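PDB 4NNZ: probable zinc protease from Pseudomonas aeruginosa, which probably acts in proteolysis as a subunit of a heterodimeric zinc metallopeptidase of the M16 family. Local coordinates for residues 16-27 and 190-200; 110-121 and 174-182. All blocks are in the same frame, centred on the assembly; numbering follows the deposited sequence.

Contact 1. Residues 16-27 and 190-200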
# COMPACT_ATOMS: atom_id res chain seq x y z
N LEU A 16 19.36 -22.20 -9.53
CA LEU A 16 20.12 -21.61 -8.48
C LEU A 16 21.31 -21.02 -9.13
O LEU A 16 21.90 -21.63 -9.95
CB LEU A 16 20.56 -22.68 -7.53
CG LEU A 16 21.36 -22.18 -6.35
CD1 LEU A 16 20.59 -21.11 -5.64
CD2 LEU A 16 21.64 -23.32 -5.42
N LYS A 17 21.68 -19.82 -8.74
CA LYS A 17 22.86 -19.15 -9.21
C LYS A 17 23.88 -19.27 -8.13
O LYS A 17 23.57 -19.14 -6.98
CB LYS A 17 22.56 -17.69 -9.46
CG LYS A 17 23.68 -16.94 -10.14
CD LYS A 17 23.24 -15.55 -10.53
CE LYS A 17 24.05 -15.01 -11.69
NZ LYS A 17 23.45 -13.79 -12.28
N VAL A 18 25.11 -19.56 -8.49
CA VAL A 18 26.15 -19.72 -7.51
C VAL A 18 27.27 -18.77 -7.82
O VAL A 18 27.69 -18.66 -8.94
CB VAL A 18 26.67 -21.17 -7.46
CG1 VAL A 18 27.72 -21.30 -6.40
CG2 VAL A 18 25.53 -22.13 -7.17
N ILE A 19 27.72 -18.04 -6.83
CA ILE A 19 28.84 -17.15 -7.02
C ILE A 19 29.93 -17.46 -6.04
O ILE A 19 29.69 -17.61 -4.88
CB ILE A 19 28.43 -15.69 -6.91
CG1 ILE A 19 27.40 -15.36 -7.97
CG2 ILE A 19 29.64 -14.82 -7.14
CD1 ILE A 19 26.73 -14.03 -7.81
N VAL A 20 31.14 -17.59 -6.55
CA VAL A 20 32.27 -17.97 -5.72
C VAL A 20 33.47 -17.07 -5.87
O VAL A 20 33.93 -16.85 -6.95
CB VAL A 20 32.75 -19.38 -6.03
CG1 VAL A 20 33.83 -19.78 -5.08
CG2 VAL A 20 31.62 -20.36 -5.91
N ARG A 21 33.97 -16.56 -4.76
CA ARG A 21 35.23 -15.86 -4.77
C ARG A 21 36.25 -16.44 -3.82
O ARG A 21 35.99 -16.61 -2.67
CB ARG A 21 35.05 -14.40 -4.46
CG ARG A 21 36.33 -13.67 -4.68
CD ARG A 21 36.17 -12.23 -4.33
NE ARG A 21 35.15 -11.64 -5.16
CZ ARG A 21 34.83 -10.36 -5.12
NH1 ARG A 21 35.46 -9.56 -4.29
NH2 ARG A 21 33.89 -9.90 -5.90
N GLU A 22 37.42 -16.72 -4.34
CA GLU A 22 38.48 -17.33 -3.58
C GLU A 22 39.33 -16.30 -2.90
O GLU A 22 39.74 -15.35 -3.49
CB GLU A 22 39.32 -18.18 -4.49
CG GLU A 22 38.51 -19.21 -5.22
CD GLU A 22 39.25 -19.85 -6.37
OE1 GLU A 22 38.81 -20.91 -6.85
OE2 GLU A 22 40.26 -19.27 -6.78
N ASP A 23 39.56 -16.48 -1.61
CA ASP A 23 40.49 -15.67 -0.87
C ASP A 23 41.15 -16.57 0.14
O ASP A 23 40.53 -17.00 1.06
CB ASP A 23 39.72 -14.55 -0.20
CG ASP A 23 40.58 -13.65 0.63
OD1 ASP A 23 41.66 -14.07 1.03
OD2 ASP A 23 40.18 -12.52 0.89
N HIS A 24 42.43 -16.86 -0.03
CA HIS A 24 43.11 -17.85 0.79
C HIS A 24 43.94 -17.27 1.93
O HIS A 24 44.74 -17.94 2.51
CB HIS A 24 43.94 -18.80 -0.07
CG HIS A 24 43.32 -19.12 -1.38
ND1 HIS A 24 42.53 -20.22 -1.58
CD2 HIS A 24 43.37 -18.48 -2.57
CE1 HIS A 24 42.12 -20.25 -2.83
NE2 HIS A 24 42.62 -19.20 -3.45
N ARG A 25 43.68 -16.02 2.26
CA ARG A 25 44.42 -15.30 3.26
C ARG A 25 44.28 -15.90 4.63
O ARG A 25 45.15 -15.77 5.45
CB ARG A 25 43.99 -13.85 3.27
CG ARG A 25 44.83 -13.01 2.32
CD ARG A 25 44.34 -11.59 2.27
NE ARG A 25 42.93 -11.55 2.00
CZ ARG A 25 42.10 -10.72 2.59
NH1 ARG A 25 40.82 -10.75 2.29
NH2 ARG A 25 42.56 -9.85 3.47
N ALA A 26 43.18 -16.57 4.85
CA ALA A 26 42.96 -17.24 6.09
C ALA A 26 42.14 -18.45 5.78
O ALA A 26 41.46 -18.48 4.77
CB ALA A 26 42.22 -16.34 7.02
N PRO A 27 42.17 -19.46 6.62
CA PRO A 27 41.39 -20.67 6.37
C PRO A 27 39.95 -20.60 6.85
O PRO A 27 39.52 -21.39 7.66
CB PRO A 27 42.15 -21.69 7.17
CG PRO A 27 42.53 -20.92 8.36
CD PRO A 27 42.98 -19.60 7.83
N ALA A 190 16.86 -17.84 -5.74
CA ALA A 190 17.90 -17.74 -4.75
C ALA A 190 19.30 -17.62 -5.29
O ALA A 190 19.58 -18.01 -6.38
CB ALA A 190 17.80 -18.91 -3.80
N THR A 191 20.17 -17.04 -4.50
CA THR A 191 21.58 -16.97 -4.84
C THR A 191 22.46 -17.49 -3.73
O THR A 191 22.30 -17.10 -2.64
CB THR A 191 22.04 -15.56 -5.15
OG1 THR A 191 21.22 -15.02 -6.15
CG2 THR A 191 23.36 -15.61 -5.72
N LEU A 192 23.40 -18.35 -4.05
CA LEU A 192 24.31 -18.85 -3.07
C LEU A 192 25.60 -18.15 -3.30
O LEU A 192 26.06 -18.09 -4.40
CB LEU A 192 24.53 -20.32 -3.29
CG LEU A 192 25.66 -20.91 -2.48
CD1 LEU A 192 25.36 -20.81 -1.01
CD2 LEU A 192 25.90 -22.34 -2.87
N VAL A 193 26.17 -17.57 -2.26
CA VAL A 193 27.41 -16.86 -2.40
C VAL A 193 28.48 -17.41 -1.51
O VAL A 193 28.25 -17.59 -0.35
CB VAL A 193 27.24 -15.38 -2.10
CG1 VAL A 193 28.53 -14.67 -2.42
CG2 VAL A 193 26.14 -14.82 -2.94
N VAL A 194 29.64 -17.70 -2.07
CA VAL A 194 30.74 -18.22 -1.29
C VAL A 194 32.03 -17.47 -1.46
O VAL A 194 32.52 -17.33 -2.55
CB VAL A 194 30.98 -19.69 -1.61
CG1 VAL A 194 32.00 -20.28 -0.68
CG2 VAL A 194 29.70 -20.47 -1.51
N VAL A 195 32.61 -17.00 -0.38
CA VAL A 195 33.92 -16.42 -0.47
C VAL A 195 34.86 -16.90 0.64
O VAL A 195 34.44 -17.18 1.75
CB VAL A 195 33.92 -14.89 -0.74
CG1 VAL A 195 32.54 -14.33 -0.94
CG2 VAL A 195 34.67 -14.09 0.28
N GLY A 196 36.13 -17.00 0.30
CA GLY A 196 37.07 -17.50 1.25
C GLY A 196 38.03 -18.52 0.70
O GLY A 196 38.25 -18.60 -0.48
N ASP A 197 38.55 -19.32 1.58
CA ASP A 197 39.60 -20.26 1.30
C ASP A 197 39.01 -21.50 0.68
O ASP A 197 38.94 -22.54 1.28
CB ASP A 197 40.25 -20.60 2.64
CG ASP A 197 41.50 -21.39 2.50
OD1 ASP A 197 42.29 -21.14 1.60
OD2 ASP A 197 41.71 -22.26 3.34
N VAL A 198 38.56 -21.37 -0.55
CA VAL A 198 38.03 -22.51 -1.27
C VAL A 198 38.33 -22.38 -2.72
O VAL A 198 38.72 -21.33 -3.18
CB VAL A 198 36.52 -22.66 -1.18
CG1 VAL A 198 36.09 -23.10 0.19
CG2 VAL A 198 35.85 -21.37 -1.60
N THR A 199 38.09 -23.45 -3.45
CA THR A 199 38.25 -23.49 -4.87
C THR A 199 36.91 -23.57 -5.53
O THR A 199 36.04 -24.26 -5.09
CB THR A 199 39.09 -24.68 -5.30
OG1 THR A 199 38.46 -25.88 -4.88
CG2 THR A 199 40.40 -24.60 -4.64
N ALA A 200 36.77 -22.87 -6.62
CA ALA A 200 35.50 -22.71 -7.27
C ALA A 200 34.96 -24.02 -7.71
O ALA A 200 33.77 -24.21 -7.77
CB ALA A 200 35.63 -21.77 -8.44
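Glu22 turns CG anti to its own carbonyl carbon (chi1 -56°) and stays extended beyond it, which carries OE1 to the backbone N of Ala200; Asp197, its CG anti to the backbone N (chi1 -171°), lays its carboxylate beside His24. Both contacts lie at the end of a parallel pair of neighbouring strands, 17-22 and 190-196, inside the mixed sheet of the amino-terminal half of this M16 protein. The strand axes approach to 4.6 Å and run within 6° of parallel. Backbone bonds alternate along the pair: Lys17 O takes Leu192 N at 3.0 Å, Ile19 N gives to Leu192 O at 2.9 Å, and the ladder continues through Val194 and Arg21 to Gly196 N. There Gly196 O is gripped from opposite faces of its plane, by Asp23 N at 2.7 Å and by Val198 N at 2.8 Å, as the chain leaves the sheet.

Val18, Val20, Leu192 and Val194 share one face. Val18 CG1 lies alongside Leu192 CD2 at 4.1 Å, and Val203 of helix 200-211 packs on Val20 and Val194. Ile19 and Val195, on the other face, meet helix 367-379, while Lys17 reaches Glu9 and Glu378 in salt bridges. At the start of helix 200-211, Glu22 OE1 accepts Ala200 N at 2.8 Å through its anti lone pair, a carboxylate position that probably suits the helix dipole. Just past the strand ends, where Asp197 centres an inverse gamma turn, the imidazole and carboxylate planes stand nearly perpendicular, and His24 ND1 gives Asp197 OD1 a weak bond of 3.3 Å at the ring's edge.

Contact 2. Residues 110-121 and 174-182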
# COMPACT_ATOMS: atom_id res chain seq x y z
N ARG A 110 17.04 -26.25 4.34
CA ARG A 110 16.10 -25.21 4.49
C ARG A 110 15.33 -25.04 3.21
O ARG A 110 14.15 -24.88 3.22
CB ARG A 110 16.89 -23.94 4.74
CG ARG A 110 16.34 -23.02 5.79
CD ARG A 110 16.80 -21.60 5.57
NE ARG A 110 18.17 -21.43 6.00
CZ ARG A 110 18.59 -21.71 7.22
NH1 ARG A 110 17.74 -22.15 8.12
NH2 ARG A 110 19.85 -21.54 7.53
N MET A 111 16.03 -25.01 2.11
CA MET A 111 15.41 -24.82 0.84
C MET A 111 14.50 -25.95 0.48
O MET A 111 13.47 -25.77 -0.11
CB MET A 111 16.47 -24.66 -0.22
CG MET A 111 16.01 -23.96 -1.46
SD MET A 111 17.39 -23.57 -2.47
CE MET A 111 17.71 -25.14 -3.16
N ALA A 112 14.93 -27.14 0.81
CA ALA A 112 14.23 -28.33 0.47
C ALA A 112 12.87 -28.53 1.11
O ALA A 112 11.97 -29.03 0.48
CB ALA A 112 15.11 -29.53 0.72
N HIS A 113 12.75 -28.23 2.38
CA HIS A 113 11.48 -28.42 2.99
C HIS A 113 11.34 -27.64 4.25
O HIS A 113 12.31 -27.31 4.88
CB HIS A 113 11.27 -29.89 3.26
CG HIS A 113 12.09 -30.41 4.39
ND1 HIS A 113 11.58 -30.59 5.65
CD2 HIS A 113 13.38 -30.79 4.44
CE1 HIS A 113 12.53 -31.05 6.44
NE2 HIS A 113 13.63 -31.17 5.73
N LEU A 114 10.12 -27.36 4.64
CA LEU A 114 9.89 -26.56 5.80
C LEU A 114 9.26 -27.40 6.84
O LEU A 114 8.16 -27.83 6.69
CB LEU A 114 8.95 -25.42 5.46
CG LEU A 114 8.54 -24.57 6.66
CD1 LEU A 114 9.73 -24.20 7.51
CD2 LEU A 114 7.78 -23.34 6.24
N SER A 115 9.96 -27.57 7.95
CA SER A 115 9.38 -28.26 9.07
C SER A 115 8.95 -27.23 10.05
O SER A 115 9.76 -26.59 10.66
CB SER A 115 10.41 -29.17 9.72
OG SER A 115 9.87 -30.44 10.04
N LEU A 116 7.66 -27.06 10.18
CA LEU A 116 7.14 -26.05 11.04
C LEU A 116 5.88 -26.57 11.65
O LEU A 116 4.86 -26.60 11.02
CB LEU A 116 6.86 -24.79 10.24
CG LEU A 116 6.14 -23.63 10.88
CD1 LEU A 116 6.82 -23.23 12.17
CD2 LEU A 116 6.17 -22.48 9.90
N PRO A 117 5.98 -26.92 12.90
CA PRO A 117 4.86 -27.46 13.65
C PRO A 117 3.88 -26.42 14.08
O PRO A 117 4.23 -25.33 14.42
CB PRO A 117 5.54 -28.01 14.88
CG PRO A 117 6.87 -28.41 14.41
CD PRO A 117 7.26 -27.44 13.35
N VAL A 118 2.64 -26.82 14.17
CA VAL A 118 1.57 -25.94 14.56
C VAL A 118 1.89 -25.42 15.93
O VAL A 118 1.54 -24.32 16.30
CB VAL A 118 0.29 -26.76 14.65
CG1 VAL A 118 0.56 -27.96 15.51
CG2 VAL A 118 -0.83 -25.94 15.24
N ASP A 119 2.48 -26.28 16.73
CA ASP A 119 2.82 -25.96 18.08
C ASP A 119 3.90 -24.91 18.14
O ASP A 119 3.87 -24.01 18.97
CB ASP A 119 3.19 -27.24 18.81
CG ASP A 119 2.35 -28.46 18.36
OD1 ASP A 119 2.54 -28.94 17.22
OD2 ASP A 119 1.48 -28.93 19.13
N GLN A 120 4.88 -25.03 17.27
CA GLN A 120 5.92 -24.05 17.22
C GLN A 120 5.34 -22.73 16.78
O GLN A 120 5.69 -21.70 17.29
CB GLN A 120 6.98 -24.51 16.22
CG GLN A 120 8.28 -23.75 16.24
CD GLN A 120 9.21 -24.12 15.10
OE1 GLN A 120 9.44 -25.29 14.82
NE2 GLN A 120 9.75 -23.12 14.44
N PHE A 121 4.46 -22.78 15.80
CA PHE A 121 3.99 -21.58 15.18
C PHE A 121 3.27 -20.74 16.18
O PHE A 121 3.51 -19.58 16.30
CB PHE A 121 3.07 -21.92 14.03
CG PHE A 121 2.36 -20.74 13.47
CD1 PHE A 121 3.03 -19.84 12.72
CD2 PHE A 121 1.04 -20.53 13.73
CE1 PHE A 121 2.40 -18.75 12.22
CE2 PHE A 121 0.41 -19.43 13.24
CZ PHE A 121 1.09 -18.54 12.48
N ILE A 174 -0.62 -20.45 9.84
CA ILE A 174 0.40 -21.39 9.47
C ILE A 174 0.39 -21.67 8.00
O ILE A 174 1.41 -21.81 7.38
CB ILE A 174 0.21 -22.70 10.23
CG1 ILE A 174 1.43 -23.55 10.08
CG2 ILE A 174 -0.97 -23.47 9.74
CD1 ILE A 174 1.29 -24.86 10.78
N ASP A 175 -0.81 -21.79 7.47
CA ASP A 175 -0.98 -22.03 6.07
C ASP A 175 -0.47 -20.91 5.24
O ASP A 175 0.10 -21.12 4.21
CB ASP A 175 -2.41 -22.38 5.80
CG ASP A 175 -2.70 -23.81 6.11
OD1 ASP A 175 -2.01 -24.68 5.55
OD2 ASP A 175 -3.56 -24.09 6.95
N ASP A 176 -0.65 -19.70 5.72
CA ASP A 176 -0.16 -18.55 5.02
C ASP A 176 1.34 -18.59 4.91
O ASP A 176 1.89 -18.23 3.90
CB ASP A 176 -0.63 -17.28 5.70
CG ASP A 176 -2.12 -17.10 5.63
OD1 ASP A 176 -2.74 -17.65 4.73
OD2 ASP A 176 -2.67 -16.40 6.47
N LEU A 177 1.99 -18.99 5.97
CA LEU A 177 3.41 -19.17 6.00
C LEU A 177 3.93 -20.28 5.12
O LEU A 177 4.93 -20.14 4.51
CB LEU A 177 3.86 -19.41 7.43
CG LEU A 177 4.26 -18.26 8.33
CD1 LEU A 177 5.38 -18.70 9.20
CD2 LEU A 177 4.72 -17.08 7.54
N ARG A 178 3.25 -21.40 5.09
CA ARG A 178 3.66 -22.51 4.26
C ARG A 178 3.61 -22.14 2.83
O ARG A 178 4.42 -22.55 2.05
CB ARG A 178 2.71 -23.68 4.45
CG ARG A 178 2.85 -24.39 5.76
CD ARG A 178 2.03 -25.65 5.78
NE ARG A 178 2.22 -26.40 7.00
CZ ARG A 178 1.25 -26.64 7.86
NH1 ARG A 178 0.04 -26.17 7.64
NH2 ARG A 178 1.48 -27.34 8.95
N HIS A 179 2.56 -21.45 2.47
CA HIS A 179 2.31 -21.09 1.12
C HIS A 179 3.33 -20.13 0.61
O HIS A 179 3.74 -20.18 -0.52
CB HIS A 179 0.94 -20.50 1.01
CG HIS A 179 0.55 -20.17 -0.37
ND1 HIS A 179 0.16 -21.12 -1.28
CD2 HIS A 179 0.50 -18.98 -1.02
CE1 HIS A 179 -0.11 -20.54 -2.43
NE2 HIS A 179 0.09 -19.24 -2.30
N TRP A 180 3.70 -19.22 1.47
CA TRP A 180 4.72 -18.26 1.19
C TRP A 180 6.02 -18.97 1.00
O TRP A 180 6.81 -18.61 0.17
CB TRP A 180 4.78 -17.24 2.30
CG TRP A 180 5.43 -15.97 1.97
CD1 TRP A 180 6.60 -15.57 2.42
CD2 TRP A 180 4.93 -14.91 1.16
NE1 TRP A 180 6.90 -14.36 1.95
CE2 TRP A 180 5.89 -13.92 1.18
CE3 TRP A 180 3.77 -14.71 0.43
CZ2 TRP A 180 5.74 -12.76 0.49
CZ3 TRP A 180 3.64 -13.58 -0.24
CH2 TRP A 180 4.61 -12.60 -0.21
N TYR A 181 6.26 -19.99 1.80
CA TYR A 181 7.47 -20.75 1.66
C TYR A 181 7.49 -21.44 0.33
O TYR A 181 8.46 -21.41 -0.36
CB TYR A 181 7.64 -21.73 2.81
CG TYR A 181 8.69 -22.76 2.57
CD1 TYR A 181 8.44 -23.81 1.74
CD2 TYR A 181 9.92 -22.68 3.14
CE1 TYR A 181 9.39 -24.75 1.47
CE2 TYR A 181 10.87 -23.63 2.89
CZ TYR A 181 10.58 -24.66 2.05
OH TYR A 181 11.51 -25.61 1.78
N GLU A 182 6.38 -22.05 -0.03
CA GLU A 182 6.28 -22.76 -1.27
C GLU A 182 6.48 -21.90 -2.44
O GLU A 182 7.05 -22.31 -3.41
CB GLU A 182 4.88 -23.33 -1.40
CG GLU A 182 4.71 -24.70 -0.83
CD GLU A 182 3.26 -25.04 -0.60
OE1 GLU A 182 2.41 -24.15 -0.67
OE2 GLU A 182 2.97 -26.21 -0.35
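Leu114 and Tyr181 make the central CH-pi contact between the linker that joins helices 100-112 and 118-137 and the flank of helix 174-184. Leu114 CB stands over the middle of the phenol ring, 3.7 Å from the Tyr181 centroid and 10° off the ring normal. With CG anti to the backbone N (chi1 175°), the leucine runs back along the tyrosine, in the opposite direction to it, and rests CD2 on Tyr181 CB at 3.8 Å.

Apolar packing continues toward the other end of the linker. Leu116 crosses Leu177 at about a right angle, CD2 to CD1 at 3.9 Å. Ile174 extends its chain (chi1 -168°) so that CD1 reaches Val118 CA at 3.9 Å. In helix 49-56, whose sequence carries the inverted HxxEH motif of M16 peptidases, Leu49 packs on Leu177, Leu53 on Leu114, and Met56 on both Leu116 and Phe121.

Set apart from these, the Phe121 ring lays one face against backbone: Ile174 N, offset toward the rim, is 3.7 Å from Phe121 CZ.

Polar contacts lie at the two ends. Tyr181 OH enters the last turn of helix 100-112, 2.7 Å from Met111 O and 3.1 Å from Arg110 O, the latter near the plane of the phenol ring. On the far side Ile174 CD1 lies against one face of the Arg178 guanidinium, toward its rim, while NH1 of Arg178 bonds Asp175 OD1 at 3.3 Å, in a salt bridge within helix 174-184. Asp176 faces elsewhere and pairs with Arg223 of the second subunit. The chemistry is thus mainly apolar, with one phenol hydroxyl among the backbone groups at the end of helix 100-112, where its single proton can serve only one of the two carbonyls, Arg110 O or Met111 O, at a time.

How the contacts relate
Contact 2 is nested along the chain inside the loop closed by contact 1: strand 17-22 comes first, then residues 110-121, helix 174-184 and, directly after that helix, strand 190-196. The two centres lie 29 Å apart, yet the nearest atoms come within about 5 Å without touching. Contact 1 brings the two ends of this region together in the six-stranded mixed sheet, whereas contact 2 packs helices of the intervening sequence. Both belong to the amino-terminal half, and helix 174-184 leads from one contact straight into the other. Helix 49-56, which also falls within the loop, is the helix that packs on contact 2.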